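Local coordinates for protein glycerol trinitrate reductase (Agrobacterium tumefaciens, PDB 5EPD) that probably acts as an FMN-dependent old yellow enzyme that reduces glycerol trinitrate, crystallised here without its flavin, at residues A[261-273]-A[297-309]. Numbering follows the deposited sequence.
Sequences SDPQTQYDYIVDK and PFDYGSLRRRFSR
Over one face of the Phe298 ring, 3.7 Å above its centre, lies OE1 of Gln264, while the carbonyl carbon of Pro263 and CB of Tyr267 border the ring's edge. The Arg306 guanidinium has CB of Asp268 over one face; at its edge, in plane, stand Asp272 OD1 and Ser302 OG. The Gln264 amide grips the backbone of Asp299 twice: OE1 accepts from Asp299 N (2.9 Å) in the carbonyl plane, and NE2 reaches Asp299 O (3.3 Å). A bend at chi2 (70°) folds the amide back over Phe298. Gln264 NE2 also donates to Asp268 OD1 (2.9 Å), which Ser302 OG approaches from the opposite face of the carboxylate, at 2.6 Å. Ser302 OG in turn accepts from Arg306 NE (2.9 Å), so this hydroxyl relays between carboxylate and guanidinium. Salt bridges from Arg306 to Asp268 and Asp272 complete the network; NH1 meets the syn lone pair of Asp272 OD1 almost straight (168°), and a water joins that oxygen to Arg306 O. Beneath this polar layer, Val271 CG1 packs on Phe307 CB (3.6 Å) and CG2 on Leu303. The pair exemplifies neighbouring helices round a TIM barrel: helical segments 263-273 and 300-306 run nearly parallel (16°), and helices 263-276 and 300-306 precede strands 281-284 and 310-313 respectively, with Val271 and Phe307 both resting on Ile282 of strand 281-284.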
loop_
_atom_site.group_PDB
_atom_site.type_symbol
_atom_site.label_atom_id
_atom_site.label_comp_id
_atom_site.label_asym_id
_atom_site.label_seq_id
_atom_site.Cartn_x
_atom_site.Cartn_y
_atom_site.Cartn_z
ATOM N N SER A 261 -19.975 8.166 -7.566
ATOM C CA SER A 261 -21.420 7.941 -7.815
ATOM C C SER A 261 -21.931 6.515 -7.708
ATOM O O SER A 261 -23.059 6.322 -7.286
ATOM C CB SER A 261 -21.809 8.414 -9.222
ATOM O OG SER A 261 -21.516 9.778 -9.390
ATOM N N ASP A 262 -21.147 5.530 -8.144
ATOM C CA ASP A 262 -21.584 4.124 -8.081
ATOM C C ASP A 262 -20.373 3.185 -7.953
ATOM O O ASP A 262 -19.862 2.647 -8.944
ATOM C CB ASP A 262 -22.457 3.774 -9.299
ATOM C CG ASP A 262 -22.966 2.342 -9.261
ATOM O OD1 ASP A 262 -22.545 1.572 -8.360
ATOM O OD2 ASP A 262 -23.782 1.976 -10.145
ATOM N N PRO A 263 -19.892 3.004 -6.723
ATOM C CA PRO A 263 -18.655 2.236 -6.577
ATOM C C PRO A 263 -18.849 0.744 -6.825
ATOM O O PRO A 263 -17.907 0.050 -7.245
ATOM C CB PRO A 263 -18.231 2.521 -5.129
ATOM C CG PRO A 263 -19.455 3.037 -4.438
ATOM C CD PRO A 263 -20.240 3.747 -5.497
ATOM N N GLN A 264 -20.057 0.259 -6.583
ATOM C CA GLN A 264 -20.342 -1.146 -6.817
ATOM C C GLN A 264 -20.103 -1.547 -8.301
ATOM O O GLN A 264 -19.355 -2.493 -8.589
ATOM C CB GLN A 264 -21.782 -1.482 -6.392
ATOM C CG GLN A 264 -22.023 -2.980 -6.280
ATOM C CD GLN A 264 -21.290 -3.606 -5.092
ATOM O OE1 GLN A 264 -21.606 -3.310 -3.943
ATOM N NE2 GLN A 264 -20.317 -4.488 -5.371
ATOM N N THR A 265 -20.729 -0.819 -9.225
ATOM C CA THR A 265 -20.515 -1.040 -10.655
ATOM C C THR A 265 -19.037 -0.881 -10.993
ATOM O O THR A 265 -18.449 -1.701 -11.710
ATOM C CB THR A 265 -21.329 -0.033 -11.502
ATOM O OG1 THR A 265 -22.715 -0.113 -11.133
ATOM C CG2 THR A 265 -21.170 -0.326 -12.991
ATOM N N GLN A 266 -18.443 0.186 -10.463
ATOM C CA GLN A 266 -17.050 0.520 -10.749
ATOM C C GLN A 266 -16.128 -0.616 -10.331
ATOM O O GLN A 266 -15.203 -0.988 -11.098
ATOM C CB GLN A 266 -16.649 1.821 -10.044
ATOM C CG GLN A 266 -15.278 2.374 -10.434
ATOM C CD GLN A 266 -15.160 2.755 -11.903
ATOM O OE1 GLN A 266 -15.723 3.776 -12.357
ATOM N NE2 GLN A 266 -14.405 1.948 -12.663
ATOM N N TYR A 267 -16.362 -1.166 -9.127
ATOM C CA TYR A 267 -15.384 -2.110 -8.521
ATOM C C TYR A 267 -15.688 -3.578 -8.798
ATOM O O TYR A 267 -14.781 -4.409 -8.727
ATOM C CB TYR A 267 -15.149 -1.815 -7.027
ATOM C CG TYR A 267 -14.199 -0.642 -6.840
ATOM C CD1 TYR A 267 -14.676 0.671 -6.868
ATOM C CD2 TYR A 267 -12.829 -0.840 -6.683
ATOM C CE1 TYR A 267 -13.816 1.753 -6.758
ATOM C CE2 TYR A 267 -11.955 0.238 -6.561
ATOM C CZ TYR A 267 -12.459 1.532 -6.604
ATOM O OH TYR A 267 -11.634 2.619 -6.496
ATOM N N ASP A 268 -16.948 -3.890 -9.129
ATOM C CA ASP A 268 -17.290 -5.191 -9.723
ATOM C C ASP A 268 -16.562 -5.346 -11.061
ATOM O O ASP A 268 -15.997 -6.418 -11.352
ATOM C CB ASP A 268 -18.793 -5.311 -9.996
ATOM C CG ASP A 268 -19.605 -5.497 -8.749
ATOM O OD1 ASP A 268 -19.036 -5.795 -7.673
ATOM O OD2 ASP A 268 -20.833 -5.350 -8.850
ATOM N N TYR A 269 -16.600 -4.280 -11.871
ATOM C CA TYR A 269 -15.872 -4.247 -13.147
ATOM C C TYR A 269 -14.360 -4.458 -12.972
ATOM O O TYR A 269 -13.767 -5.375 -13.572
ATOM C CB TYR A 269 -16.110 -2.923 -13.897
ATOM C CG TYR A 269 -15.341 -2.895 -15.207
ATOM C CD1 TYR A 269 -15.807 -3.605 -16.312
ATOM C CD2 TYR A 269 -14.116 -2.214 -15.328
ATOM C CE1 TYR A 269 -15.108 -3.617 -17.515
ATOM C CE2 TYR A 269 -13.404 -2.221 -16.532
ATOM C CZ TYR A 269 -13.907 -2.925 -17.630
ATOM O OH TYR A 269 -13.244 -2.957 -18.854
ATOM N N ILE A 270 -13.756 -3.591 -12.148
ATOM C CA ILE A 270 -12.316 -3.644 -11.842
ATOM C C ILE A 270 -11.892 -5.019 -11.320
ATOM O O ILE A 270 -10.877 -5.560 -11.761
ATOM C CB ILE A 270 -11.887 -2.518 -10.855
ATOM C CG1 ILE A 270 -11.772 -1.188 -11.612
ATOM C CG2 ILE A 270 -10.537 -2.829 -10.193
ATOM C CD1 ILE A 270 -12.032 0.038 -10.759
ATOM N N VAL A 271 -12.647 -5.593 -10.390
ATOM C CA VAL A 271 -12.253 -6.922 -9.852
ATOM C C VAL A 271 -12.439 -8.041 -10.887
ATOM O O VAL A 271 -11.604 -8.926 -10.960
ATOM C CB VAL A 271 -12.916 -7.253 -8.486
ATOM C CG1 VAL A 271 -12.683 -8.714 -8.073
ATOM C CG2 VAL A 271 -12.367 -6.317 -7.406
ATOM N N ASP A 272 -13.490 -7.983 -11.701
ATOM C CA ASP A 272 -13.613 -8.906 -12.848
ATOM C C ASP A 272 -12.350 -8.876 -13.710
ATOM O O ASP A 272 -11.767 -9.903 -14.045
ATOM C CB ASP A 272 -14.801 -8.520 -13.751
ATOM C CG ASP A 272 -16.150 -8.874 -13.153
ATOM O OD1 ASP A 272 -16.221 -9.829 -12.336
ATOM O OD2 ASP A 272 -17.141 -8.179 -13.514
ATOM N N LYS A 273 -11.954 -7.674 -14.089
ATOM C CA LYS A 273 -10.773 -7.494 -14.913
ATOM C C LYS A 273 -9.465 -7.892 -14.204
ATOM O O LYS A 273 -8.545 -8.439 -14.831
ATOM C CB LYS A 273 -10.725 -6.046 -15.374
ATOM C CG LYS A 273 -11.775 -5.757 -16.435
ATOM C CD LYS A 273 -11.290 -6.264 -17.791
ATOM C CE LYS A 273 -12.233 -5.898 -18.922
ATOM N NZ LYS A 273 -13.118 -7.031 -19.306
ATOM N N PRO A 297 -24.609 1.401 1.410
ATOM C CA PRO A 297 -24.137 0.090 1.861
ATOM C C PRO A 297 -23.458 -0.742 0.736
ATOM O O PRO A 297 -24.122 -1.086 -0.246
ATOM C CB PRO A 297 -25.433 -0.582 2.342
ATOM C CG PRO A 297 -26.511 0.010 1.479
ATOM C CD PRO A 297 -26.058 1.404 1.114
ATOM N N PHE A 298 -22.170 -1.072 0.897
ATOM C CA PHE A 298 -21.375 -1.756 -0.144
ATOM C C PHE A 298 -21.363 -3.284 -0.009
ATOM O O PHE A 298 -21.371 -3.812 1.098
ATOM C CB PHE A 298 -19.926 -1.220 -0.127
ATOM C CG PHE A 298 -19.100 -1.634 -1.329
ATOM C CD1 PHE A 298 -19.103 -0.868 -2.498
ATOM C CD2 PHE A 298 -18.320 -2.800 -1.298
ATOM C CE1 PHE A 298 -18.351 -1.262 -3.604
ATOM C CE2 PHE A 298 -17.577 -3.197 -2.407
ATOM C CZ PHE A 298 -17.594 -2.427 -3.564
ATOM N N ASP A 299 -21.315 -3.992 -1.147
ATOM C CA ASP A 299 -21.268 -5.477 -1.173
ATOM C C ASP A 299 -19.880 -6.026 -1.496
ATOM O O ASP A 299 -19.526 -6.180 -2.664
ATOM C CB ASP A 299 -22.271 -6.063 -2.191
ATOM C CG ASP A 299 -22.280 -7.609 -2.204
ATOM O OD1 ASP A 299 -21.467 -8.238 -1.506
ATOM O OD2 ASP A 299 -23.099 -8.213 -2.926
ATOM N N TYR A 300 -19.115 -6.359 -0.453
ATOM C CA TYR A 300 -17.774 -6.903 -0.633
ATOM C C TYR A 300 -17.817 -8.355 -1.095
ATOM O O TYR A 300 -16.869 -8.844 -1.721
ATOM C CB TYR A 300 -16.949 -6.755 0.662
ATOM C CG TYR A 300 -16.712 -5.301 1.053
ATOM C CD1 TYR A 300 -15.673 -4.547 0.484
ATOM C CD2 TYR A 300 -17.539 -4.681 1.977
ATOM C CE1 TYR A 300 -15.486 -3.215 0.816
ATOM C CE2 TYR A 300 -17.355 -3.351 2.326
ATOM C CZ TYR A 300 -16.334 -2.625 1.749
ATOM O OH TYR A 300 -16.193 -1.309 2.128
ATOM N N GLY A 301 -18.919 -9.041 -0.781
ATOM C CA GLY A 301 -19.127 -10.431 -1.183
ATOM C C GLY A 301 -19.113 -10.571 -2.697
ATOM O O GLY A 301 -18.649 -11.597 -3.225
ATOM N N SER A 302 -19.611 -9.534 -3.390
ATOM C CA SER A 302 -19.540 -9.462 -4.842
ATOM C C SER A 302 -18.093 -9.556 -5.290
ATOM O O SER A 302 -17.773 -10.374 -6.148
ATOM C CB SER A 302 -20.174 -8.156 -5.361
ATOM O OG SER A 302 -20.040 -8.010 -6.783
ATOM N N LEU A 303 -17.232 -8.718 -4.702
ATOM C CA LEU A 303 -15.810 -8.644 -5.091
ATOM C C LEU A 303 -15.088 -9.939 -4.767
ATOM O O LEU A 303 -14.304 -10.475 -5.584
ATOM C CB LEU A 303 -15.089 -7.486 -4.370
ATOM C CG LEU A 303 -15.656 -6.064 -4.519
ATOM C CD1 LEU A 303 -14.680 -5.072 -3.925
ATOM C CD2 LEU A 303 -15.967 -5.732 -5.971
ATOM N N ARG A 304 -15.344 -10.405 -3.548
ATOM C CA ARG A 304 -14.917 -11.728 -3.093
ATOM C C ARG A 304 -15.313 -12.862 -4.058
ATOM O O ARG A 304 -14.494 -13.735 -4.373
ATOM C CB ARG A 304 -15.513 -11.982 -1.706
ATOM C CG ARG A 304 -15.238 -13.348 -1.128
ATOM C CD ARG A 304 -13.771 -13.709 -1.243
ATOM N NE ARG A 304 -13.353 -14.608 -0.183
ATOM C CZ ARG A 304 -12.236 -15.333 -0.208
ATOM N NH1 ARG A 304 -11.426 -15.295 -1.266
ATOM N NH2 ARG A 304 -11.937 -16.117 0.835
ATOM N N ARG A 305 -16.562 -12.853 -4.520
ATOM C CA ARG A 305 -17.016 -13.842 -5.486
ATOM C C ARG A 305 -16.285 -13.728 -6.830
ATOM O O ARG A 305 -15.870 -14.721 -7.410
ATOM C CB ARG A 305 -18.521 -13.703 -5.693
ATOM C CG ARG A 305 -19.322 -14.567 -4.746
ATOM C CD ARG A 305 -20.815 -14.412 -4.964
ATOM N NE ARG A 305 -21.404 -13.691 -3.841
ATOM C CZ ARG A 305 -21.938 -12.468 -3.896
ATOM N NH1 ARG A 305 -22.432 -11.928 -2.779
ATOM N NH2 ARG A 305 -21.998 -11.783 -5.040
ATOM N N ARG A 306 -16.117 -12.503 -7.311
ATOM C CA ARG A 306 -15.523 -12.252 -8.620
ATOM C C ARG A 306 -14.064 -12.598 -8.681
ATOM O O ARG A 306 -13.549 -12.908 -9.753
ATOM C CB ARG A 306 -15.678 -10.788 -8.992
ATOM C CG ARG A 306 -17.108 -10.436 -9.283
ATOM C CD ARG A 306 -17.312 -8.938 -9.362
ATOM N NE ARG A 306 -18.736 -8.641 -9.285
ATOM C CZ ARG A 306 -19.594 -8.821 -10.282
ATOM N NH1 ARG A 306 -19.180 -9.271 -11.460
ATOM N NH2 ARG A 306 -20.864 -8.523 -10.101
ATOM N N PHE A 307 -13.382 -12.502 -7.551
ATOM C CA PHE A 307 -11.952 -12.747 -7.534
ATOM C C PHE A 307 -11.707 -14.187 -7.063
ATOM O O PHE A 307 -12.200 -14.637 -6.022
ATOM C CB PHE A 307 -11.210 -11.695 -6.677
ATOM C CG PHE A 307 -9.715 -11.678 -6.910
ATOM C CD1 PHE A 307 -9.174 -11.068 -8.056
ATOM C CD2 PHE A 307 -8.852 -12.304 -6.014
ATOM C CE1 PHE A 307 -7.806 -11.074 -8.277
ATOM C CE2 PHE A 307 -7.489 -12.321 -6.247
ATOM C CZ PHE A 307 -6.965 -11.708 -7.370
ATOM N N SER A 308 -10.932 -14.909 -7.854
ATOM C CA SER A 308 -10.796 -16.342 -7.690
ATOM C C SER A 308 -9.549 -16.735 -6.865
ATOM O O SER A 308 -9.378 -17.895 -6.528
ATOM C CB SER A 308 -10.746 -16.987 -9.085
ATOM O OG SER A 308 -9.446 -16.874 -9.657
ATOM N N ARG A 309 -8.673 -15.780 -6.576
ATOM C CA ARG A 309 -7.483 -16.024 -5.752
ATOM C C ARG A 309 -7.653 -15.391 -4.357
ATOM O O ARG A 309 -8.781 -15.203 -3.890
ATOM C CB ARG A 309 -6.256 -15.458 -6.476
ATOM C CG ARG A 309 -5.465 -16.461 -7.292
ATOM C CD ARG A 309 -6.071 -16.720 -8.651
ATOM N NE ARG A 309 -5.169 -17.555 -9.441
ATOM C CZ ARG A 309 -5.066 -17.543 -10.774
ATOM N NH1 ARG A 309 -5.787 -16.715 -11.532
ATOM N NH2 ARG A 309 -4.215 -18.369 -11.362
HETATM O O HOH W 1 -15.304 -12.121 -11.853
#